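Local coordinates for cytolethal distending toxin protein B (Haemophilus ducreyi, PDB 1SR4) that probably acts as the DNase I-like nuclease subunit of a tripartite bacterial genotoxin, damaging the DNA of host cells, at residues B[22-36]-B[240-254]. Numbering follows the deposited sequence.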
ATOM      1  N   LYS B  22       4.398  -8.386   3.652  1.00  9.01           N
ATOM      2  CA  LYS B  22       4.377  -7.024   3.112  1.00 10.28           C
ATOM      3  C   LYS B  22       4.171  -7.002   1.594  1.00  9.74           C
ATOM      4  O   LYS B  22       3.460  -6.144   1.066  1.00  9.47           O
ATOM      5  CB  LYS B  22       5.667  -6.276   3.476  1.00  9.94           C
ATOM      6  CG  LYS B  22       5.986  -6.269   4.988  1.00 10.25           C
ATOM      7  CD  LYS B  22       7.005  -5.177   5.341  1.00  9.88           C
ATOM      8  CE  LYS B  22       7.416  -5.231   6.809  1.00 11.22           C
ATOM      9  NZ  LYS B  22       8.130  -3.956   7.193  1.00  9.51           N
ATOM     10  N   TRP B  23       4.801  -7.932   0.884  1.00  8.56           N
ATOM     11  CA  TRP B  23       4.609  -8.001  -0.561  1.00  7.01           C
ATOM     12  C   TRP B  23       3.156  -8.400  -0.844  1.00  7.40           C
ATOM     13  O   TRP B  23       2.521  -7.859  -1.747  1.00  7.84           O
ATOM     14  CB  TRP B  23       5.500  -9.072  -1.200  1.00  9.30           C
ATOM     15  CG  TRP B  23       6.922  -8.686  -1.420  1.00  8.17           C
ATOM     16  CD1 TRP B  23       7.963  -8.869  -0.554  1.00 10.21           C
ATOM     17  CD2 TRP B  23       7.475  -8.092  -2.594  1.00 10.02           C
ATOM     18  NE1 TRP B  23       9.131  -8.429  -1.118  1.00 11.09           N
ATOM     19  CE2 TRP B  23       8.866  -7.948  -2.373  1.00 10.23           C
ATOM     20  CE3 TRP B  23       6.934  -7.674  -3.822  1.00 10.42           C
ATOM     21  CZ2 TRP B  23       9.726  -7.402  -3.328  1.00  7.64           C
ATOM     22  CZ3 TRP B  23       7.793  -7.131  -4.778  1.00 10.66           C
ATOM     23  CH2 TRP B  23       9.174  -6.998  -4.522  1.00 11.31           C
ATOM     24  N   ASN B  24       2.628  -9.339  -0.067  1.00  9.26           N
ATOM     25  CA  ASN B  24       1.271  -9.810  -0.312  1.00 10.10           C
ATOM     26  C   ASN B  24       0.145  -8.943   0.200  1.00 11.80           C
ATOM     27  O   ASN B  24      -0.987  -9.073  -0.261  1.00 10.85           O
ATOM     28  CB  ASN B  24       1.127 -11.243   0.170  1.00 10.78           C
ATOM     29  CG  ASN B  24       1.895 -12.202  -0.711  1.00 14.72           C
ATOM     30  OD1 ASN B  24       1.620 -12.309  -1.912  1.00 15.02           O
ATOM     31  ND2 ASN B  24       2.883 -12.874  -0.141  1.00 16.46           N
ATOM     32  N   ILE B  25       0.451  -8.052   1.138  1.00  8.18           N
ATOM     33  CA  ILE B  25      -0.561  -7.131   1.630  1.00  8.79           C
ATOM     34  C   ILE B  25      -0.462  -5.829   0.820  1.00 11.54           C
ATOM     35  O   ILE B  25      -1.322  -5.544  -0.023  1.00 12.75           O
ATOM     36  CB  ILE B  25      -0.364  -6.821   3.133  1.00  8.20           C
ATOM     37  CG1 ILE B  25      -0.622  -8.093   3.948  1.00  9.26           C
ATOM     38  CG2 ILE B  25      -1.301  -5.660   3.583  1.00  8.39           C
ATOM     39  CD1 ILE B  25      -0.288  -7.958   5.425  1.00  8.49           C
ATOM     40  N   ASN B  26       0.613  -5.067   1.018  1.00 10.87           N
ATOM     41  CA  ASN B  26       0.740  -3.777   0.341  1.00  8.92           C
ATOM     42  C   ASN B  26       1.197  -3.732  -1.125  1.00 10.94           C
ATOM     43  O   ASN B  26       0.562  -3.057  -1.949  1.00  9.09           O
ATOM     44  CB  ASN B  26       1.631  -2.863   1.177  1.00 10.42           C
ATOM     45  CG  ASN B  26       1.100  -2.673   2.585  1.00 10.56           C
ATOM     46  OD1 ASN B  26       1.754  -3.033   3.561  1.00  9.70           O
ATOM     47  ND2 ASN B  26      -0.098  -2.111   2.696  1.00  8.63           N
ATOM     48  N   VAL B  27       2.290  -4.409  -1.468  1.00  9.15           N
ATOM     49  CA  VAL B  27       2.726  -4.365  -2.861  1.00  9.27           C
ATOM     50  C   VAL B  27       1.615  -4.843  -3.801  1.00  8.98           C
ATOM     51  O   VAL B  27       1.399  -4.238  -4.836  1.00  9.72           O
ATOM     52  CB  VAL B  27       4.001  -5.190  -3.097  1.00  9.35           C
ATOM     53  CG1 VAL B  27       4.355  -5.202  -4.592  1.00  6.35           C
ATOM     54  CG2 VAL B  27       5.154  -4.572  -2.320  1.00  7.83           C
ATOM     55  N   ARG B  28       0.896  -5.906  -3.439  1.00  9.07           N
ATOM     56  CA  ARG B  28      -0.191  -6.376  -4.292  1.00 11.13           C
ATOM     57  C   ARG B  28      -1.245  -5.286  -4.487  1.00  9.93           C
ATOM     58  O   ARG B  28      -1.739  -5.083  -5.585  1.00 10.01           O
ATOM     59  CB  ARG B  28      -0.852  -7.624  -3.698  1.00 14.12           C
ATOM     60  CG  ARG B  28       0.098  -8.806  -3.521  1.00 19.74           C
ATOM     61  CD  ARG B  28      -0.619 -10.017  -2.921  1.00 22.61           C
ATOM     62  NE  ARG B  28      -1.472 -10.624  -3.913  1.00 26.85           N
ATOM     63  CZ  ARG B  28      -1.223 -11.777  -4.507  1.00 22.85           C
ATOM     64  NH1 ARG B  28      -0.146 -12.478  -4.199  1.00 26.43           N
ATOM     65  NH2 ARG B  28      -2.035 -12.192  -5.450  1.00 26.72           N
ATOM     66  N   GLN B  29      -1.593  -4.575  -3.424  1.00  7.75           N
ATOM     67  CA  GLN B  29      -2.590  -3.520  -3.554  1.00  9.40           C
ATOM     68  C   GLN B  29      -2.104  -2.335  -4.399  1.00 10.61           C
ATOM     69  O   GLN B  29      -2.901  -1.699  -5.098  1.00 10.07           O
ATOM     70  CB  GLN B  29      -3.048  -3.061  -2.148  1.00 11.71           C
ATOM     71  CG  GLN B  29      -3.920  -4.122  -1.446  1.00 11.32           C
ATOM     72  CD  GLN B  29      -4.188  -3.859   0.045  1.00 15.30           C
ATOM     73  OE1 GLN B  29      -3.964  -2.755   0.549  1.00 14.92           O
ATOM     74  NE2 GLN B  29      -4.692  -4.889   0.751  1.00 14.77           N
ATOM     75  N   LEU B  30      -0.806  -2.041  -4.367  1.00  9.03           N
ATOM     76  CA  LEU B  30      -0.285  -0.920  -5.152  1.00 10.99           C
ATOM     77  C   LEU B  30      -0.352  -1.201  -6.657  1.00 10.04           C
ATOM     78  O   LEU B  30      -0.408  -0.277  -7.480  1.00  9.59           O
ATOM     79  CB  LEU B  30       1.175  -0.613  -4.756  1.00  7.28           C
ATOM     80  CG  LEU B  30       1.404  -0.235  -3.282  1.00 11.50           C
ATOM     81  CD1 LEU B  30       2.889   0.050  -3.082  1.00  9.14           C
ATOM     82  CD2 LEU B  30       0.574   0.995  -2.877  1.00  7.56           C
ATOM     83  N   LEU B  31      -0.335  -2.479  -7.013  1.00  9.21           N
ATOM     84  CA  LEU B  31      -0.369  -2.876  -8.423  1.00 11.97           C
ATOM     85  C   LEU B  31      -1.754  -3.198  -9.003  1.00 12.28           C
ATOM     86  O   LEU B  31      -1.899  -3.326 -10.211  1.00 14.52           O
ATOM     87  CB  LEU B  31       0.533  -4.104  -8.615  1.00 10.30           C
ATOM     88  CG  LEU B  31       2.017  -3.917  -8.283  1.00 12.28           C
ATOM     89  CD1 LEU B  31       2.682  -5.272  -8.034  1.00 12.63           C
ATOM     90  CD2 LEU B  31       2.693  -3.170  -9.415  1.00 13.41           C
ATOM     91  N   SER B  32      -2.773  -3.330  -8.167  1.00 15.09           N
ATOM     92  CA  SER B  32      -4.073  -3.712  -8.712  1.00 16.44           C
ATOM     93  C   SER B  32      -5.037  -2.610  -9.081  1.00 16.40           C
ATOM     94  O   SER B  32      -4.803  -1.430  -8.812  1.00 15.50           O
ATOM     95  CB  SER B  32      -4.767  -4.692  -7.774  1.00 16.44           C
ATOM     96  OG  SER B  32      -4.979  -4.115  -6.519  1.00 18.84           O
ATOM     97  N   GLY B  33      -6.121  -3.023  -9.732  1.00 16.48           N
ATOM     98  CA  GLY B  33      -7.151  -2.091 -10.125  1.00 16.22           C
ATOM     99  C   GLY B  33      -6.750  -1.205 -11.276  1.00 17.02           C
ATOM    100  O   GLY B  33      -5.613  -1.241 -11.738  1.00 16.84           O
ATOM    101  N   GLU B  34      -7.712  -0.411 -11.733  1.00 18.18           N
ATOM    102  CA  GLU B  34      -7.540   0.533 -12.832  1.00 19.53           C
ATOM    103  C   GLU B  34      -6.454   1.565 -12.554  1.00 17.95           C
ATOM    104  O   GLU B  34      -5.840   2.081 -13.484  1.00 16.45           O
ATOM    105  CB  GLU B  34      -8.864   1.285 -13.080  1.00 24.10           C
ATOM    106  CG  GLU B  34      -9.819   0.655 -14.102  1.00 31.51           C
ATOM    107  CD  GLU B  34     -11.177   1.373 -14.155  1.00 35.53           C
ATOM    108  OE1 GLU B  34     -11.200   2.614 -14.027  1.00 36.84           O
ATOM    109  OE2 GLU B  34     -12.223   0.701 -14.332  1.00 39.59           O
ATOM    110  N   GLN B  35      -6.235   1.893 -11.282  1.00 15.99           N
ATOM    111  CA  GLN B  35      -5.242   2.908 -10.926  1.00 15.86           C
ATOM    112  C   GLN B  35      -3.928   2.333 -10.381  1.00 14.35           C
ATOM    113  O   GLN B  35      -3.094   3.060  -9.850  1.00 13.87           O
ATOM    114  CB  GLN B  35      -5.855   3.886  -9.918  1.00 14.84           C
ATOM    115  CG  GLN B  35      -7.174   4.523 -10.424  1.00 19.23           C
ATOM    116  CD  GLN B  35      -7.886   5.393  -9.381  1.00 19.48           C
ATOM    117  OE1 GLN B  35      -7.602   6.580  -9.246  1.00 22.24           O
ATOM    118  NE2 GLN B  35      -8.808   4.795  -8.639  1.00 18.37           N
ATOM    119  N   GLY B  36      -3.752   1.027 -10.521  1.00 14.24           N
ATOM    120  CA  GLY B  36      -2.538   0.378 -10.044  1.00 13.55           C
ATOM    121  C   GLY B  36      -1.321   0.866 -10.801  1.00 14.14           C
ATOM    122  O   GLY B  36      -1.426   1.276 -11.959  1.00 14.72           O
ATOM    123  N   MET B 240       0.114   7.480  -2.318  1.00 11.60           N
ATOM    124  CA  MET B 240      -0.790   6.612  -3.087  1.00 10.64           C
ATOM    125  C   MET B 240      -1.873   5.970  -2.215  1.00 10.30           C
ATOM    126  O   MET B 240      -2.064   4.752  -2.221  1.00  7.82           O
ATOM    127  CB  MET B 240       0.015   5.513  -3.800  1.00 10.99           C
ATOM    128  CG  MET B 240      -0.788   4.756  -4.863  1.00 12.10           C
ATOM    129  SD  MET B 240       0.324   3.739  -5.817  1.00 10.87           S
ATOM    130  CE  MET B 240      -0.484   3.702  -7.409  1.00 10.39           C
ATOM    131  N   LEU B 241      -2.610   6.807  -1.501  1.00 10.99           N
ATOM    132  CA  LEU B 241      -3.622   6.319  -0.583  1.00 12.33           C
ATOM    133  C   LEU B 241      -4.838   5.712  -1.243  1.00 12.14           C
ATOM    134  O   LEU B 241      -5.561   4.947  -0.615  1.00 12.41           O
ATOM    135  CB  LEU B 241      -4.033   7.443   0.365  1.00 13.05           C
ATOM    136  CG  LEU B 241      -2.878   8.126   1.110  1.00 15.33           C
ATOM    137  CD1 LEU B 241      -3.427   9.293   1.919  1.00 14.63           C
ATOM    138  CD2 LEU B 241      -2.162   7.128   2.013  1.00 14.24           C
ATOM    139  N   ASN B 242      -5.067   6.037  -2.512  1.00 12.94           N
ATOM    140  CA  ASN B 242      -6.219   5.489  -3.224  1.00 12.64           C
ATOM    141  C   ASN B 242      -6.091   3.976  -3.474  1.00 12.19           C
ATOM    142  O   ASN B 242      -7.067   3.313  -3.830  1.00 10.54           O
ATOM    143  CB  ASN B 242      -6.419   6.242  -4.545  1.00 13.37           C
ATOM    144  CG  ASN B 242      -5.187   6.243  -5.412  1.00 13.48           C
ATOM    145  OD1 ASN B 242      -4.098   6.611  -4.972  1.00 12.75           O
ATOM    146  ND2 ASN B 242      -5.354   5.838  -6.659  1.00 15.62           N
ATOM    147  N   GLN B 243      -4.896   3.434  -3.257  1.00 10.21           N
ATOM    148  CA  GLN B 243      -4.669   2.010  -3.474  1.00 11.16           C
ATOM    149  C   GLN B 243      -4.787   1.132  -2.214  1.00 13.02           C
ATOM    150  O   GLN B 243      -4.978  -0.086  -2.323  1.00 12.89           O
ATOM    151  CB  GLN B 243      -3.288   1.795  -4.092  1.00 10.95           C
ATOM    152  CG  GLN B 243      -3.144   2.261  -5.537  1.00 11.15           C
ATOM    153  CD  GLN B 243      -4.160   1.623  -6.479  1.00 14.87           C
ATOM    154  OE1 GLN B 243      -5.168   2.237  -6.818  1.00 15.29           O
ATOM    155  NE2 GLN B 243      -3.896   0.386  -6.902  1.00 14.80           N
ATOM    156  N   LEU B 244      -4.732   1.753  -1.035  1.00 10.61           N
ATOM    157  CA  LEU B 244      -4.764   1.012   0.228  1.00 11.89           C
ATOM    158  C   LEU B 244      -6.114   0.445   0.687  1.00 10.71           C
ATOM    159  O   LEU B 244      -7.151   1.091   0.559  1.00 10.01           O
ATOM    160  CB  LEU B 244      -4.170   1.888   1.342  1.00 11.76           C
ATOM    161  CG  LEU B 244      -2.859   2.599   0.973  1.00 15.52           C
ATOM    162  CD1 LEU B 244      -2.331   3.360   2.176  1.00 16.60           C
ATOM    163  CD2 LEU B 244      -1.821   1.586   0.512  1.00 18.63           C
ATOM    164  N   ARG B 245      -6.070  -0.776   1.219  1.00  9.54           N
ATOM    165  CA  ARG B 245      -7.251  -1.468   1.752  1.00  9.44           C
ATOM    166  C   ARG B 245      -6.797  -2.132   3.058  1.00  9.57           C
ATOM    167  O   ARG B 245      -7.526  -2.917   3.645  1.00  6.03           O
ATOM    168  CB  ARG B 245      -7.705  -2.561   0.790  1.00 11.56           C
ATOM    169  CG  ARG B 245      -7.819  -2.125  -0.679  1.00 13.15           C
ATOM    170  CD  ARG B 245      -9.008  -1.222  -0.905  1.00 13.10           C
ATOM    171  NE  ARG B 245      -9.234  -0.967  -2.339  1.00 13.13           N
ATOM    172  CZ  ARG B 245      -8.828   0.128  -2.983  1.00 13.78           C
ATOM    173  NH1 ARG B 245      -8.167   1.087  -2.336  1.00  9.46           N
ATOM    174  NH2 ARG B 245      -9.093   0.274  -4.276  1.00 11.18           N
ATOM    175  N   SER B 246      -5.584  -1.785   3.497  1.00  9.16           N
ATOM    176  CA  SER B 246      -4.963  -2.364   4.689  1.00 10.96           C
ATOM    177  C   SER B 246      -3.985  -1.408   5.355  1.00 11.25           C
ATOM    178  O   SER B 246      -3.639  -0.366   4.808  1.00 11.72           O
ATOM    179  CB  SER B 246      -4.120  -3.591   4.302  1.00 10.53           C
ATOM    180  OG  SER B 246      -4.886  -4.627   3.708  1.00 17.44           O
ATOM    181  N   GLN B 247      -3.513  -1.815   6.528  1.00  9.75           N
ATOM    182  CA  GLN B 247      -2.479  -1.079   7.235  1.00  8.65           C
ATOM    183  C   GLN B 247      -1.266  -1.088   6.281  1.00  9.03           C
ATOM    184  O   GLN B 247      -1.084  -2.043   5.500  1.00  7.19           O
ATOM    185  CB  GLN B 247      -2.106  -1.834   8.515  1.00  9.08           C
ATOM    186  CG  GLN B 247      -0.773  -1.442   9.158  1.00 10.55           C
ATOM    187  CD  GLN B 247      -0.765  -0.011   9.662  1.00 11.51           C
ATOM    188  OE1 GLN B 247      -1.075   0.927   8.911  1.00 14.67           O
ATOM    189  NE2 GLN B 247      -0.405   0.174  10.936  1.00  7.90           N
ATOM    190  N   ILE B 248      -0.466  -0.022   6.312  1.00  7.23           N
ATOM    191  CA  ILE B 248       0.755   0.045   5.508  1.00  9.12           C
ATOM    192  C   ILE B 248       1.767  -0.596   6.440  1.00  9.89           C
ATOM    193  O   ILE B 248       1.991  -0.096   7.543  1.00  6.60           O
ATOM    194  CB  ILE B 248       1.167   1.502   5.193  1.00 12.28           C
ATOM    195  CG1 ILE B 248       0.080   2.168   4.349  1.00 15.34           C
ATOM    196  CG2 ILE B 248       2.489   1.524   4.399  1.00 12.86           C
ATOM    197  CD1 ILE B 248       0.464   3.545   3.846  1.00 20.63           C
ATOM    198  N   THR B 249       2.364  -1.706   6.005  1.00  9.47           N
ATOM    199  CA  THR B 249       3.283  -2.453   6.856  1.00  9.77           C
ATOM    200  C   THR B 249       4.744  -2.001   6.995  1.00  9.95           C
ATOM    201  O   THR B 249       5.629  -2.815   7.288  1.00  9.74           O
ATOM    202  CB  THR B 249       3.251  -3.953   6.480  1.00  7.25           C
ATOM    203  OG1 THR B 249       3.651  -4.117   5.115  1.00  7.37           O
ATOM    204  CG2 THR B 249       1.849  -4.504   6.646  1.00  6.98           C
ATOM    205  N   SER B 250       4.997  -0.713   6.782  1.00 10.18           N
ATOM    206  CA  SER B 250       6.336  -0.159   6.988  1.00  9.72           C
ATOM    207  C   SER B 250       6.132   1.285   7.461  1.00 10.05           C
ATOM    208  O   SER B 250       5.005   1.799   7.455  1.00  8.60           O
ATOM    209  CB  SER B 250       7.167  -0.189   5.703  1.00  9.94           C
ATOM    210  OG  SER B 250       6.937   0.967   4.944  1.00  9.93           O
ATOM    211  N   ASP B 251       7.197   1.942   7.890  1.00  9.25           N
ATOM    212  CA  ASP B 251       7.055   3.321   8.350  1.00  9.99           C
ATOM    213  C   ASP B 251       7.015   4.337   7.196  1.00 10.06           C
ATOM    214  O   ASP B 251       6.948   5.533   7.439  1.00  9.45           O
ATOM    215  CB  ASP B 251       8.187   3.683   9.322  1.00 10.15           C
ATOM    216  CG  ASP B 251       8.043   3.000  10.672  1.00 13.21           C
ATOM    217  OD1 ASP B 251       6.920   2.575  11.022  1.00 14.45           O
ATOM    218  OD2 ASP B 251       9.058   2.907  11.391  1.00 17.31           O
ATOM    219  N   HIS B 252       7.075   3.855   5.949  1.00 11.15           N
ATOM    220  CA  HIS B 252       7.025   4.726   4.779  1.00  9.22           C
ATOM    221  C   HIS B 252       5.679   4.560   4.084  1.00 11.89           C
ATOM    222  O   HIS B 252       5.102   3.464   4.053  1.00 11.81           O
ATOM    223  CB  HIS B 252       8.125   4.370   3.775  1.00 10.57           C
ATOM    224  CG  HIS B 252       9.509   4.723   4.228  1.00 10.23           C
ATOM    225  ND1 HIS B 252      10.153   5.873   3.826  1.00 11.51           N
ATOM    226  CD2 HIS B 252      10.366   4.078   5.055  1.00  9.89           C
ATOM    227  CE1 HIS B 252      11.350   5.923   4.385  1.00 13.20           C
ATOM    228  NE2 HIS B 252      11.505   4.845   5.137  1.00 13.05           N
ATOM    229  N   PHE B 253       5.188   5.651   3.518  1.00 10.44           N
ATOM    230  CA  PHE B 253       3.920   5.627   2.798  1.00 10.22           C
ATOM    231  C   PHE B 253       4.253   5.551   1.306  1.00  9.07           C
ATOM    232  O   PHE B 253       5.182   6.210   0.837  1.00 11.36           O
ATOM    233  CB  PHE B 253       3.133   6.904   3.115  1.00  9.83           C
ATOM    234  CG  PHE B 253       2.646   6.966   4.542  1.00 11.50           C
ATOM    235  CD1 PHE B 253       1.402   6.448   4.885  1.00 11.78           C
ATOM    236  CD2 PHE B 253       3.455   7.478   5.542  1.00 12.01           C
ATOM    237  CE1 PHE B 253       0.973   6.433   6.205  1.00 13.76           C
ATOM    238  CE2 PHE B 253       3.041   7.471   6.865  1.00 14.28           C
ATOM    239  CZ  PHE B 253       1.788   6.943   7.197  1.00 13.11           C
ATOM    240  N   PRO B 254       3.517   4.731   0.545  1.00  7.99           N
ATOM    241  CA  PRO B 254       3.814   4.644  -0.886  1.00  9.59           C
ATOM    242  C   PRO B 254       3.482   5.988  -1.534  1.00  9.03           C
ATOM    243  O   PRO B 254       2.584   6.700  -1.087  1.00  9.26           O
ATOM    244  CB  PRO B 254       2.914   3.496  -1.360  1.00 10.27           C
ATOM    245  CG  PRO B 254       1.751   3.570  -0.434  1.00  9.93           C
ATOM    246  CD  PRO B 254       2.384   3.869   0.915  1.00  7.29           C
TER
HETATM  247  O   HOH W   1      -5.664  -1.406  -4.330  1.00 14.65           O
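Asn26 grips the Gln247-Thr249 backbone with both ends of its amide. Asn26 OD1 takes two bonds from Thr249: the hydroxyl OG1 lies 2.7 Å from OD1, nearly along the C=O axis (163°), and the backbone N lies 2.8 Å from OD1. Asn26 ND2 donates to Gln247 O at 3.0 Å, with the acceptor in the amide plane, so bonds at both ends fix the amide's rotation.

Lys22 can be followed outward along Thr249. Its CB and CG pass the threonine hydroxyl, and Lys22 CG lies 3.2 Å from Thr249 OG1; CD spans OG1 and the carbonyl, CE meets Thr249 O, and Lys22 NZ donates to Thr249 O at 2.8 Å in the carbonyl plane. Extension beyond CG carries the ammonium this far, where Leu12 O and Gln13 O also accept from it.

Three residues after Asn26, Gln29 repeats the two-ended grip. Its OE1 accepts from Arg245 N, which stands above the carbonyl plane, while NE2 donates almost straight (167°) to Ser246 OG. In return, the side chain of Gln243, bent at chi2 (-56°), brings NE2 within 2.8 Å of Ser32 O, tying down the chain just past the helix. An apolar patch adjoins these bonds: Leu30 CD2 packs 3.7 Å from Pro254 CG and also touches Met240 SD and Leu244 CD2.

Side-chain amides, the Lys22 ammonium and Leu30's apolar contacts thus join helix 20-31, the beta-alpha-beta crossover between parallel strands 7-11 and 39-43, to the loop linking adjoining antiparallel strands 235-239 and 255-259 in the DNase I-like fold.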